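PDB 7ATL: esterase from uncultured bacterium pCosCE1, which hydrolyses carboxylic esters and also shows promiscuous acyltransferase activity, as a family VIII carboxylesterase with a beta-lactamase-like fold. Local coordinates for residues S44-K52 with T219-P230; Y70-Q81 with V193-L204. All blocks are in the same frame, centred on the assembly; numbering follows the deposited sequence.

Overall arrangement
Contacts 1 and 2 lie on opposite sides of the chain's centre. Their own centres are 33 Å apart, and their nearest atoms are about 17 Å apart. Contact 1 (44-52 with 219-230) is partly buried and joins the loop after edge strand 37-44 of the seven-stranded antiparallel sheet to a small mixed sheet. Contact 2 (70-81 with 193-204) is buried and packs helix 67-80 against helix 190-199. Contact 2 is the one nearer the probable active site: S65 and K68 fit an SxxK pattern, consistent with the catalytic motif of the beta-lactamase family, and I71 lies near these residues without touching them. The F194 side chain is about 7 Å from a bound PEG.

Contact 1 (S44-K52 with T219-P230); sequences SGYADREQK and TAYHDTAAEPEP
A beta hairpin, strands 221-222 and 229-230, meets the bulged loop and type I turn that follow edge strand 37-44. Y221, R49 and E50 form one polar cluster, and D48 and T219 a second. The Y221 hydroxyl is gripped twice. It accepts from the backbone N of R49, with Y221 OH 2.8 Å from R49 N. Y221 OH donates to E50 OE1 at 2.8 Å, reaching that oxygen on its syn side but 32° out of the carboxylate plane. The E50 carboxylate and the Y221 ring are nearly coplanar, and E50 OE2 sits at the ring edge. E50 gets there by a bend at chi2 (84°). The same OE2 forms a salt bridge with R49 NH2 at 3.0 Å, in the guanidinium plane. R49 NH2 also donates to the carbonyl of P228, with NH2 to O at 2.7 Å, and NH1 adds a weak bond to that oxygen. Y221 CE2 lies over one face of the guanidinium. The bonds to E50 and P228 should restrict rotation of the R49 guanidinium.

At the other end, T219 OG1 donates to D48 OD2 at 2.8 Å, on the anti side. T219 N donates to A47 O at 3.0 Å. D48 OD1 accepts from Q51 N in an Asx motif. The whole is a classic beta bulge at A47 and D48, bound to the hairpin of the small mixed sheet.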
loop_
_atom_site.group_PDB
_atom_site.type_symbol
_atom_site.label_atom_id
_atom_site.label_comp_id
_atom_site.label_asym_id
_atom_site.label_seq_id
_atom_site.Cartn_x
_atom_site.Cartn_y
_atom_site.Cartn_z
ATOM N N SER A 44 19.415 -5.898 5.104
ATOM C CA SER A 44 20.053 -5.787 6.442
ATOM C C SER A 44 19.311 -6.675 7.447
ATOM O O SER A 44 18.087 -6.840 7.290
ATOM C CB SER A 44 20.041 -4.356 6.930
ATOM O OG SER A 44 20.701 -3.467 6.042
ATOM N N GLY A 45 20.001 -7.164 8.479
ATOM C CA GLY A 45 19.381 -7.887 9.604
ATOM C C GLY A 45 18.768 -9.208 9.156
ATOM O O GLY A 45 19.198 -9.754 8.122
ATOM N N TYR A 46 17.740 -9.671 9.868
ATOM C CA TYR A 46 17.168 -11.037 9.715
ATOM C C TYR A 46 15.758 -11.000 9.094
ATOM O O TYR A 46 14.926 -10.149 9.424
ATOM C CB TYR A 46 17.157 -11.752 11.071
ATOM C CG TYR A 46 18.498 -11.977 11.745
ATOM C CD1 TYR A 46 19.442 -12.846 11.206
ATOM C CD2 TYR A 46 18.799 -11.383 12.966
ATOM C CE1 TYR A 46 20.655 -13.084 11.831
ATOM C CE2 TYR A 46 20.006 -11.609 13.605
ATOM C CZ TYR A 46 20.934 -12.460 13.031
ATOM O OH TYR A 46 22.111 -12.705 13.665
ATOM N N ALA A 47 15.506 -11.934 8.186
ATOM C CA ALA A 47 14.161 -12.340 7.734
ATOM C C ALA A 47 13.436 -12.905 8.951
ATOM O O ALA A 47 12.285 -12.493 9.179
ATOM C CB ALA A 47 14.253 -13.378 6.639
ATOM N N ASP A 48 14.116 -13.812 9.672
ATOM C CA ASP A 48 13.695 -14.405 10.969
ATOM C C ASP A 48 14.856 -14.326 11.981
ATOM O O ASP A 48 15.883 -14.986 11.759
ATOM C CB ASP A 48 13.202 -15.839 10.758
ATOM C CG ASP A 48 12.437 -16.360 11.965
ATOM O OD1 ASP A 48 13.040 -16.479 13.060
ATOM O OD2 ASP A 48 11.236 -16.590 11.819
ATOM N N ARG A 49 14.679 -13.579 13.076
ATOM C CA ARG A 49 15.691 -13.399 14.156
ATOM C C ARG A 49 15.923 -14.718 14.898
ATOM O O ARG A 49 17.075 -15.134 15.017
ATOM C CB ARG A 49 15.248 -12.341 15.170
ATOM C CG ARG A 49 16.391 -11.694 15.949
ATOM C CD ARG A 49 15.930 -10.669 16.978
ATOM N NE ARG A 49 14.658 -11.130 17.521
ATOM C CZ ARG A 49 13.744 -10.377 18.127
ATOM N NH1 ARG A 49 13.934 -9.079 18.336
ATOM N NH2 ARG A 49 12.620 -10.947 18.526
ATOM N N GLU A 50 14.859 -15.358 15.362
ATOM C CA GLU A 50 14.950 -16.575 16.203
ATOM C C GLU A 50 15.690 -17.680 15.427
ATOM O O GLU A 50 16.524 -18.316 16.056
ATOM C CB GLU A 50 13.560 -16.964 16.721
ATOM C CG GLU A 50 12.932 -15.907 17.640
ATOM C CD GLU A 50 12.196 -14.755 16.956
ATOM O OE1 GLU A 50 11.827 -14.887 15.755
ATOM O OE2 GLU A 50 11.992 -13.716 17.616
ATOM N N GLN A 51 15.484 -17.857 14.116
ATOM C CA GLN A 51 16.257 -18.842 13.291
ATOM C C GLN A 51 17.569 -18.236 12.734
ATOM O O GLN A 51 18.254 -18.919 11.926
ATOM C CB GLN A 51 15.437 -19.340 12.098
ATOM C CG GLN A 51 14.100 -19.965 12.453
ATOM C CD GLN A 51 13.329 -20.340 11.205
ATOM O OE1 GLN A 51 12.547 -21.289 11.204
ATOM N NE2 GLN A 51 13.544 -19.606 10.119
ATOM N N LYS A 52 17.913 -17.003 13.119
ATOM C CA LYS A 52 19.034 -16.207 12.544
ATOM C C LYS A 52 19.128 -16.478 11.038
ATOM O O LYS A 52 20.223 -16.796 10.568
ATOM C CB LYS A 52 20.361 -16.513 13.252
ATOM C CG LYS A 52 20.246 -17.285 14.563
ATOM C CD LYS A 52 21.369 -17.029 15.544
ATOM C CE LYS A 52 21.464 -15.566 15.929
ATOM N NZ LYS A 52 21.839 -15.395 17.352
ATOM N N THR A 219 9.447 -13.139 8.305
ATOM C CA THR A 219 8.620 -13.211 9.522
ATOM C C THR A 219 8.196 -11.795 9.952
ATOM O O THR A 219 9.081 -10.917 10.146
ATOM C CB THR A 219 9.428 -13.948 10.586
ATOM O OG1 THR A 219 9.829 -15.132 9.900
ATOM C CG2 THR A 219 8.648 -14.184 11.863
ATOM N N ALA A 220 6.899 -11.595 10.164
ATOM C CA ALA A 220 6.339 -10.317 10.642
ATOM C C ALA A 220 6.601 -10.164 12.142
ATOM O O ALA A 220 6.248 -11.090 12.915
ATOM C CB ALA A 220 4.860 -10.273 10.346
ATOM N N TYR A 221 7.148 -9.020 12.535
ATOM C CA TYR A 221 7.403 -8.609 13.936
ATOM C C TYR A 221 6.605 -7.329 14.174
ATOM O O TYR A 221 6.250 -6.681 13.142
ATOM C CB TYR A 221 8.899 -8.361 14.184
ATOM C CG TYR A 221 9.757 -9.589 14.058
ATOM C CD1 TYR A 221 10.130 -10.065 12.813
ATOM C CD2 TYR A 221 10.178 -10.291 15.179
ATOM C CE1 TYR A 221 10.874 -11.224 12.679
ATOM C CE2 TYR A 221 10.935 -11.443 15.064
ATOM C CZ TYR A 221 11.287 -11.911 13.809
ATOM O OH TYR A 221 12.012 -13.064 13.680
ATOM N N HIS A 222 6.365 -6.975 15.442
ATOM C CA HIS A 222 5.736 -5.695 15.840
ATOM C C HIS A 222 6.492 -5.112 17.038
ATOM O O HIS A 222 7.196 -5.900 17.667
ATOM C CB HIS A 222 4.245 -5.906 16.116
ATOM C CG HIS A 222 3.968 -6.376 17.495
ATOM N ND1 HIS A 222 3.561 -5.493 18.491
ATOM C CD2 HIS A 222 4.072 -7.614 18.044
ATOM C CE1 HIS A 222 3.396 -6.186 19.605
ATOM N NE2 HIS A 222 3.710 -7.504 19.354
ATOM N N ASP A 223 6.328 -3.810 17.328
ATOM C CA ASP A 223 7.082 -3.040 18.361
ATOM C C ASP A 223 6.479 -3.310 19.746
ATOM O O ASP A 223 5.239 -3.203 19.881
ATOM C CB ASP A 223 7.071 -1.530 18.089
ATOM C CG ASP A 223 7.084 -1.064 16.627
ATOM O OD1 ASP A 223 7.991 -1.463 15.850
ATOM O OD2 ASP A 223 6.206 -0.244 16.278
ATOM N N THR A 224 7.319 -3.651 20.736
ATOM C CA THR A 224 6.915 -4.015 22.131
ATOM C C THR A 224 7.777 -3.249 23.134
ATOM O O THR A 224 8.563 -2.404 22.676
ATOM C CB THR A 224 7.077 -5.514 22.434
ATOM O OG1 THR A 224 7.076 -6.235 21.202
ATOM C CG2 THR A 224 6.007 -6.068 23.357
ATOM N N ALA A 225 7.609 -3.551 24.433
ATOM C CA ALA A 225 8.396 -3.055 25.594
ATOM C C ALA A 225 9.735 -2.454 25.124
ATOM O O ALA A 225 9.809 -1.217 24.961
ATOM C CB ALA A 225 8.577 -4.170 26.610
ATOM N N ALA A 226 10.762 -3.278 24.914
ATOM C CA ALA A 226 12.048 -2.855 24.314
ATOM C C ALA A 226 12.135 -3.477 22.916
ATOM O O ALA A 226 12.162 -2.722 21.923
ATOM C CB ALA A 226 13.213 -3.245 25.205
ATOM N N GLU A 227 12.108 -4.808 22.851
ATOM C CA GLU A 227 12.446 -5.590 21.634
ATOM C C GLU A 227 11.162 -5.936 20.881
ATOM O O GLU A 227 10.087 -5.998 21.485
ATOM C CB GLU A 227 13.259 -6.828 22.027
ATOM C CG GLU A 227 14.618 -6.501 22.640
ATOM C CD GLU A 227 15.581 -5.735 21.736
ATOM O OE1 GLU A 227 15.903 -6.247 20.636
ATOM O OE2 GLU A 227 16.005 -4.617 22.127
ATOM N N PRO A 228 11.243 -6.114 19.538
ATOM C CA PRO A 228 10.129 -6.606 18.728
ATOM C C PRO A 228 9.909 -8.124 18.826
ATOM O O PRO A 228 10.875 -8.843 18.676
ATOM C CB PRO A 228 10.536 -6.280 17.272
ATOM C CG PRO A 228 11.796 -5.458 17.362
ATOM C CD PRO A 228 12.410 -5.795 18.703
ATOM N N GLU A 229 8.662 -8.569 19.034
ATOM C CA GLU A 229 8.281 -10.010 19.083
ATOM C C GLU A 229 7.503 -10.360 17.814
ATOM O O GLU A 229 6.898 -9.486 17.191
ATOM C CB GLU A 229 7.482 -10.318 20.357
ATOM C CG GLU A 229 6.006 -9.890 20.308
ATOM C CD GLU A 229 5.183 -10.018 21.593
ATOM O OE1 GLU A 229 3.944 -9.769 21.543
ATOM O OE2 GLU A 229 5.773 -10.352 22.651
ATOM N N PRO A 230 7.473 -11.646 17.390
ATOM C CA PRO A 230 6.685 -12.064 16.224
ATOM C C PRO A 230 5.184 -11.821 16.406
ATOM O O PRO A 230 4.721 -11.843 17.519
ATOM C CB PRO A 230 6.941 -13.571 16.091
ATOM C CG PRO A 230 8.261 -13.773 16.823
ATOM C CD PRO A 230 8.242 -12.761 17.959
#

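Contact 2 (Y70-Q81 with V193-L204)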
loop_
_atom_site.group_PDB
_atom_site.type_symbol
_atom_site.label_atom_id
_atom_site.label_comp_id
_atom_site.label_asym_id
_atom_site.label_seq_id
_atom_site.Cartn_x
_atom_site.Cartn_y
_atom_site.Cartn_z
ATOM N N TYR A 70 -0.299 -1.231 -6.696
ATOM C CA TYR A 70 -0.399 -2.406 -7.596
ATOM C C TYR A 70 -1.780 -2.453 -8.265
ATOM O O TYR A 70 -1.839 -2.564 -9.504
ATOM C CB TYR A 70 -0.067 -3.693 -6.839
ATOM C CG TYR A 70 1.402 -4.042 -6.853
ATOM C CD1 TYR A 70 2.093 -4.182 -8.042
ATOM C CD2 TYR A 70 2.114 -4.208 -5.680
ATOM C CE1 TYR A 70 3.436 -4.505 -8.071
ATOM C CE2 TYR A 70 3.459 -4.525 -5.681
ATOM C CZ TYR A 70 4.115 -4.684 -6.883
ATOM O OH TYR A 70 5.434 -4.991 -6.896
ATOM N N ILE A 71 -2.868 -2.399 -7.488
ATOM C CA ILE A 71 -4.238 -2.624 -8.033
ATOM C C ILE A 71 -4.737 -1.311 -8.646
ATOM O O ILE A 71 -5.483 -1.381 -9.666
ATOM C CB ILE A 71 -5.192 -3.211 -6.983
ATOM C CG1 ILE A 71 -4.634 -4.494 -6.374
ATOM C CG2 ILE A 71 -6.571 -3.441 -7.582
ATOM C CD1 ILE A 71 -4.441 -5.608 -7.362
ATOM N N THR A 72 -4.313 -0.169 -8.099
ATOM C CA THR A 72 -4.528 1.151 -8.744
ATOM C C THR A 72 -3.906 1.116 -10.151
ATOM O O THR A 72 -4.588 1.534 -11.108
ATOM C CB THR A 72 -3.978 2.287 -7.881
ATOM O OG1 THR A 72 -4.695 2.261 -6.646
ATOM C CG2 THR A 72 -4.099 3.637 -8.558
ATOM N N LEU A 73 -2.683 0.592 -10.294
ATOM C CA LEU A 73 -2.025 0.449 -11.624
ATOM C C LEU A 73 -2.890 -0.412 -12.549
ATOM O O LEU A 73 -3.018 -0.038 -13.711
ATOM C CB LEU A 73 -0.620 -0.162 -11.548
ATOM C CG LEU A 73 0.017 -0.369 -12.929
ATOM C CD1 LEU A 73 -0.037 0.923 -13.724
ATOM C CD2 LEU A 73 1.442 -0.849 -12.837
ATOM N N ALA A 74 -3.423 -1.539 -12.082
ATOM C CA ALA A 74 -4.253 -2.431 -12.923
ATOM C C ALA A 74 -5.436 -1.628 -13.487
ATOM O O ALA A 74 -5.671 -1.698 -14.705
ATOM C CB ALA A 74 -4.691 -3.630 -12.124
ATOM N N ALA A 75 -6.131 -0.878 -12.633
ATOM C CA ALA A 75 -7.282 -0.013 -12.977
ATOM C C ALA A 75 -6.879 1.066 -13.989
ATOM O O ALA A 75 -7.645 1.293 -14.951
ATOM C CB ALA A 75 -7.815 0.653 -11.730
ATOM N N MET A 76 -5.774 1.772 -13.737
ATOM C CA MET A 76 -5.355 2.894 -14.605
ATOM C C MET A 76 -5.032 2.362 -16.005
ATOM O O MET A 76 -5.328 3.057 -17.018
ATOM C CB MET A 76 -4.145 3.617 -14.035
ATOM C CG MET A 76 -4.464 4.441 -12.810
ATOM S SD MET A 76 -5.940 5.455 -12.892
ATOM C CE MET A 76 -5.565 6.453 -14.330
ATOM N N ARG A 77 -4.496 1.157 -16.086
ATOM C CA ARG A 77 -4.249 0.519 -17.400
ATOM C C ARG A 77 -5.591 0.230 -18.076
ATOM O O ARG A 77 -5.699 0.460 -19.297
ATOM C CB ARG A 77 -3.376 -0.728 -17.261
ATOM C CG ARG A 77 -1.936 -0.395 -16.923
ATOM C CD ARG A 77 -1.048 -1.585 -17.178
ATOM N NE ARG A 77 -0.835 -1.695 -18.602
ATOM C CZ ARG A 77 -1.035 -2.778 -19.335
ATOM N NH1 ARG A 77 -1.425 -3.916 -18.780
ATOM N NH2 ARG A 77 -0.828 -2.714 -20.637
ATOM N N MET A 78 -6.573 -0.256 -17.325
ATOM C CA MET A 78 -7.881 -0.653 -17.906
ATOM C C MET A 78 -8.544 0.630 -18.403
ATOM O O MET A 78 -9.226 0.605 -19.436
ATOM C CB MET A 78 -8.769 -1.356 -16.877
ATOM C CG MET A 78 -8.558 -2.844 -16.832
ATOM S SD MET A 78 -9.412 -3.570 -15.422
ATOM C CE MET A 78 -9.042 -5.306 -15.647
ATOM N N ILE A 79 -8.314 1.716 -17.678
ATOM C CA ILE A 79 -8.886 3.052 -17.990
ATOM C C ILE A 79 -8.218 3.605 -19.255
ATOM O O ILE A 79 -8.939 4.143 -20.110
ATOM C CB ILE A 79 -8.743 3.968 -16.764
ATOM C CG1 ILE A 79 -9.831 3.663 -15.732
ATOM C CG2 ILE A 79 -8.736 5.427 -17.176
ATOM C CD1 ILE A 79 -9.501 4.087 -14.327
ATOM N N GLU A 80 -6.900 3.461 -19.386
ATOM C CA GLU A 80 -6.160 3.851 -20.616
ATOM C C GLU A 80 -6.803 3.189 -21.827
ATOM O O GLU A 80 -7.029 3.874 -22.826
ATOM C CB GLU A 80 -4.707 3.414 -20.542
ATOM C CG GLU A 80 -3.805 4.501 -20.042
ATOM C CD GLU A 80 -2.346 4.107 -20.131
ATOM O OE1 GLU A 80 -2.028 2.888 -20.374
ATOM O OE2 GLU A 80 -1.542 5.008 -19.914
ATOM N N GLN A 81 -7.108 1.906 -21.719
ATOM C CA GLN A 81 -7.713 1.116 -22.822
ATOM C C GLN A 81 -9.218 1.380 -22.940
ATOM O O GLN A 81 -9.871 0.732 -23.760
ATOM C CB GLN A 81 -7.545 -0.374 -22.538
ATOM C CG GLN A 81 -6.200 -0.718 -21.928
ATOM C CD GLN A 81 -5.361 -1.491 -22.894
ATOM O OE1 GLN A 81 -5.810 -1.791 -23.992
ATOM N NE2 GLN A 81 -4.151 -1.811 -22.476
ATOM N N VAL A 193 -6.418 -11.160 -12.931
ATOM C CA VAL A 193 -6.405 -9.743 -13.400
ATOM C C VAL A 193 -5.017 -9.146 -13.150
ATOM O O VAL A 193 -4.410 -8.601 -14.079
ATOM C CB VAL A 193 -7.492 -8.901 -12.723
ATOM C CG1 VAL A 193 -7.326 -7.449 -13.099
ATOM C CG2 VAL A 193 -8.889 -9.385 -13.071
ATOM N N PHE A 194 -4.524 -9.231 -11.924
ATOM C CA PHE A 194 -3.200 -8.676 -11.556
ATOM C C PHE A 194 -2.109 -9.308 -12.429
ATOM O O PHE A 194 -1.165 -8.596 -12.838
ATOM C CB PHE A 194 -2.871 -8.930 -10.085
ATOM C CG PHE A 194 -1.491 -8.464 -9.706
ATOM C CD1 PHE A 194 -1.215 -7.106 -9.599
ATOM C CD2 PHE A 194 -0.461 -9.377 -9.492
ATOM C CE1 PHE A 194 0.054 -6.670 -9.251
ATOM C CE2 PHE A 194 0.813 -8.942 -9.145
ATOM C CZ PHE A 194 1.067 -7.583 -9.023
ATOM N N ASN A 195 -2.189 -10.624 -12.649
ATOM C CA ASN A 195 -1.132 -11.347 -13.397
ATOM C C ASN A 195 -1.118 -10.805 -14.835
ATOM O O ASN A 195 -0.050 -10.337 -15.278
ATOM C CB ASN A 195 -1.266 -12.868 -13.299
ATOM C CG ASN A 195 -0.116 -13.565 -13.999
ATOM O OD1 ASN A 195 1.054 -13.323 -13.700
ATOM N ND2 ASN A 195 -0.437 -14.384 -14.979
ATOM N N HIS A 196 -2.280 -10.784 -15.488
ATOM C CA HIS A 196 -2.477 -10.333 -16.892
ATOM C C HIS A 196 -2.222 -8.832 -17.041
ATOM O O HIS A 196 -1.581 -8.470 -18.039
ATOM C CB HIS A 196 -3.862 -10.723 -17.421
ATOM C CG HIS A 196 -4.038 -12.197 -17.537
ATOM N ND1 HIS A 196 -5.281 -12.792 -17.565
ATOM C CD2 HIS A 196 -3.132 -13.199 -17.601
ATOM C CE1 HIS A 196 -5.139 -14.099 -17.662
ATOM N NE2 HIS A 196 -3.829 -14.370 -17.693
ATOM N N TRP A 197 -2.644 -7.997 -16.088
ATOM C CA TRP A 197 -2.646 -6.515 -16.263
ATOM C C TRP A 197 -1.393 -5.875 -15.682
ATOM O O TRP A 197 -1.059 -4.794 -16.145
ATOM C CB TRP A 197 -3.922 -5.884 -15.705
ATOM C CG TRP A 197 -5.072 -6.160 -16.609
ATOM C CD1 TRP A 197 -5.826 -7.286 -16.634
ATOM C CD2 TRP A 197 -5.532 -5.340 -17.688
ATOM N NE1 TRP A 197 -6.779 -7.189 -17.607
ATOM C CE2 TRP A 197 -6.606 -6.016 -18.287
ATOM C CE3 TRP A 197 -5.172 -4.085 -18.181
ATOM C CZ2 TRP A 197 -7.301 -5.503 -19.374
ATOM C CZ3 TRP A 197 -5.873 -3.554 -19.240
ATOM C CH2 TRP A 197 -6.929 -4.260 -19.823
ATOM N N VAL A 198 -0.712 -6.524 -14.744
ATOM C CA VAL A 198 0.488 -5.917 -14.099
ATOM C C VAL A 198 1.686 -6.872 -14.164
ATOM O O VAL A 198 2.687 -6.486 -14.783
ATOM C CB VAL A 198 0.155 -5.433 -12.674
ATOM C CG1 VAL A 198 1.361 -4.831 -11.965
ATOM C CG2 VAL A 198 -0.985 -4.423 -12.709
ATOM N N ALA A 199 1.625 -8.050 -13.552
ATOM C CA ALA A 199 2.830 -8.883 -13.310
ATOM C C ALA A 199 3.547 -9.213 -14.633
ATOM O O ALA A 199 4.797 -9.093 -14.697
ATOM C CB ALA A 199 2.445 -10.139 -12.576
ATOM N N GLN A 200 2.802 -9.655 -15.643
ATOM C CA GLN A 200 3.385 -10.080 -16.945
ATOM C C GLN A 200 3.922 -8.860 -17.686
ATOM O O GLN A 200 5.103 -8.829 -17.988
ATOM C CB GLN A 200 2.404 -10.934 -17.754
ATOM C CG GLN A 200 2.273 -12.343 -17.174
ATOM C CD GLN A 200 1.481 -13.287 -18.048
ATOM O OE1 GLN A 200 1.989 -14.314 -18.473
ATOM N NE2 GLN A 200 0.241 -12.935 -18.349
ATOM N N PRO A 201 3.116 -7.818 -17.974
ATOM C CA PRO A 201 3.628 -6.608 -18.621
ATOM C C PRO A 201 4.885 -5.986 -17.999
ATOM O O PRO A 201 5.738 -5.562 -18.755
ATOM C CB PRO A 201 2.461 -5.627 -18.467
ATOM C CG PRO A 201 1.234 -6.523 -18.506
ATOM C CD PRO A 201 1.657 -7.781 -17.781
ATOM N N LEU A 202 4.969 -5.941 -16.665
ATOM C CA LEU A 202 6.091 -5.307 -15.919
ATOM C C LEU A 202 7.221 -6.322 -15.677
ATOM O O LEU A 202 8.243 -5.909 -15.086
ATOM C CB LEU A 202 5.575 -4.739 -14.586
ATOM C CG LEU A 202 4.830 -3.398 -14.644
ATOM C CD1 LEU A 202 4.623 -2.809 -13.250
ATOM C CD2 LEU A 202 5.586 -2.400 -15.500
ATOM N N GLY A 203 7.035 -7.592 -16.074
ATOM C CA GLY A 203 8.010 -8.684 -15.879
ATOM C C GLY A 203 8.305 -8.994 -14.411
ATOM O O GLY A 203 9.415 -9.471 -14.115
ATOM N N LEU A 204 7.346 -8.799 -13.507
ATOM C CA LEU A 204 7.560 -9.011 -12.049
ATOM C C LEU A 204 7.909 -10.484 -11.809
ATOM O O LEU A 204 7.322 -11.336 -12.470
ATOM C CB LEU A 204 6.287 -8.613 -11.285
ATOM C CG LEU A 204 5.799 -7.165 -11.447
ATOM C CD1 LEU A 204 4.662 -6.885 -10.487
ATOM C CD2 LEU A 204 6.912 -6.154 -11.234
#
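The indole of W197 has M78 over one face and Q81 CG at its edge. M78 CG makes a CH-pi contact, 3.6 Å from the centroid of the W197 six-membered ring and 8° off its normal. M78 SD is above the same ring at a longer Met-aromatic distance. The M78 chain is extended beyond CG, through chi2 and chi3, and CE lies 3.5 Å from W197 NE1. The second flat pair is Y70 and F194. The edge of F194 points at the face of Y70 in an offset edge-to-face stack, with ring planes 85° apart. V198 CG1 lies at the edge of the Y70 ring, and L204 CD1 is 3.6 Å from Y70 CE1. L73 CD2 and L202 CD1 meet tip to tip.

R77 NH1 donates to W197 O at 2.8 Å, tilted from the carbonyl plane. R77 NE donates to I288 O, so the guanidinium links helix 67-80 to both carbonyls. A Schellman motif with G203 as C-prime residue closes the second helix. The axes of segments 70-80 and 193-199 approach to 8.9 Å at 73°. Around them, helix 174-186 touches I71, A74 and M78 through L182, and helix 271-283 packs on Y70, L202 and L204.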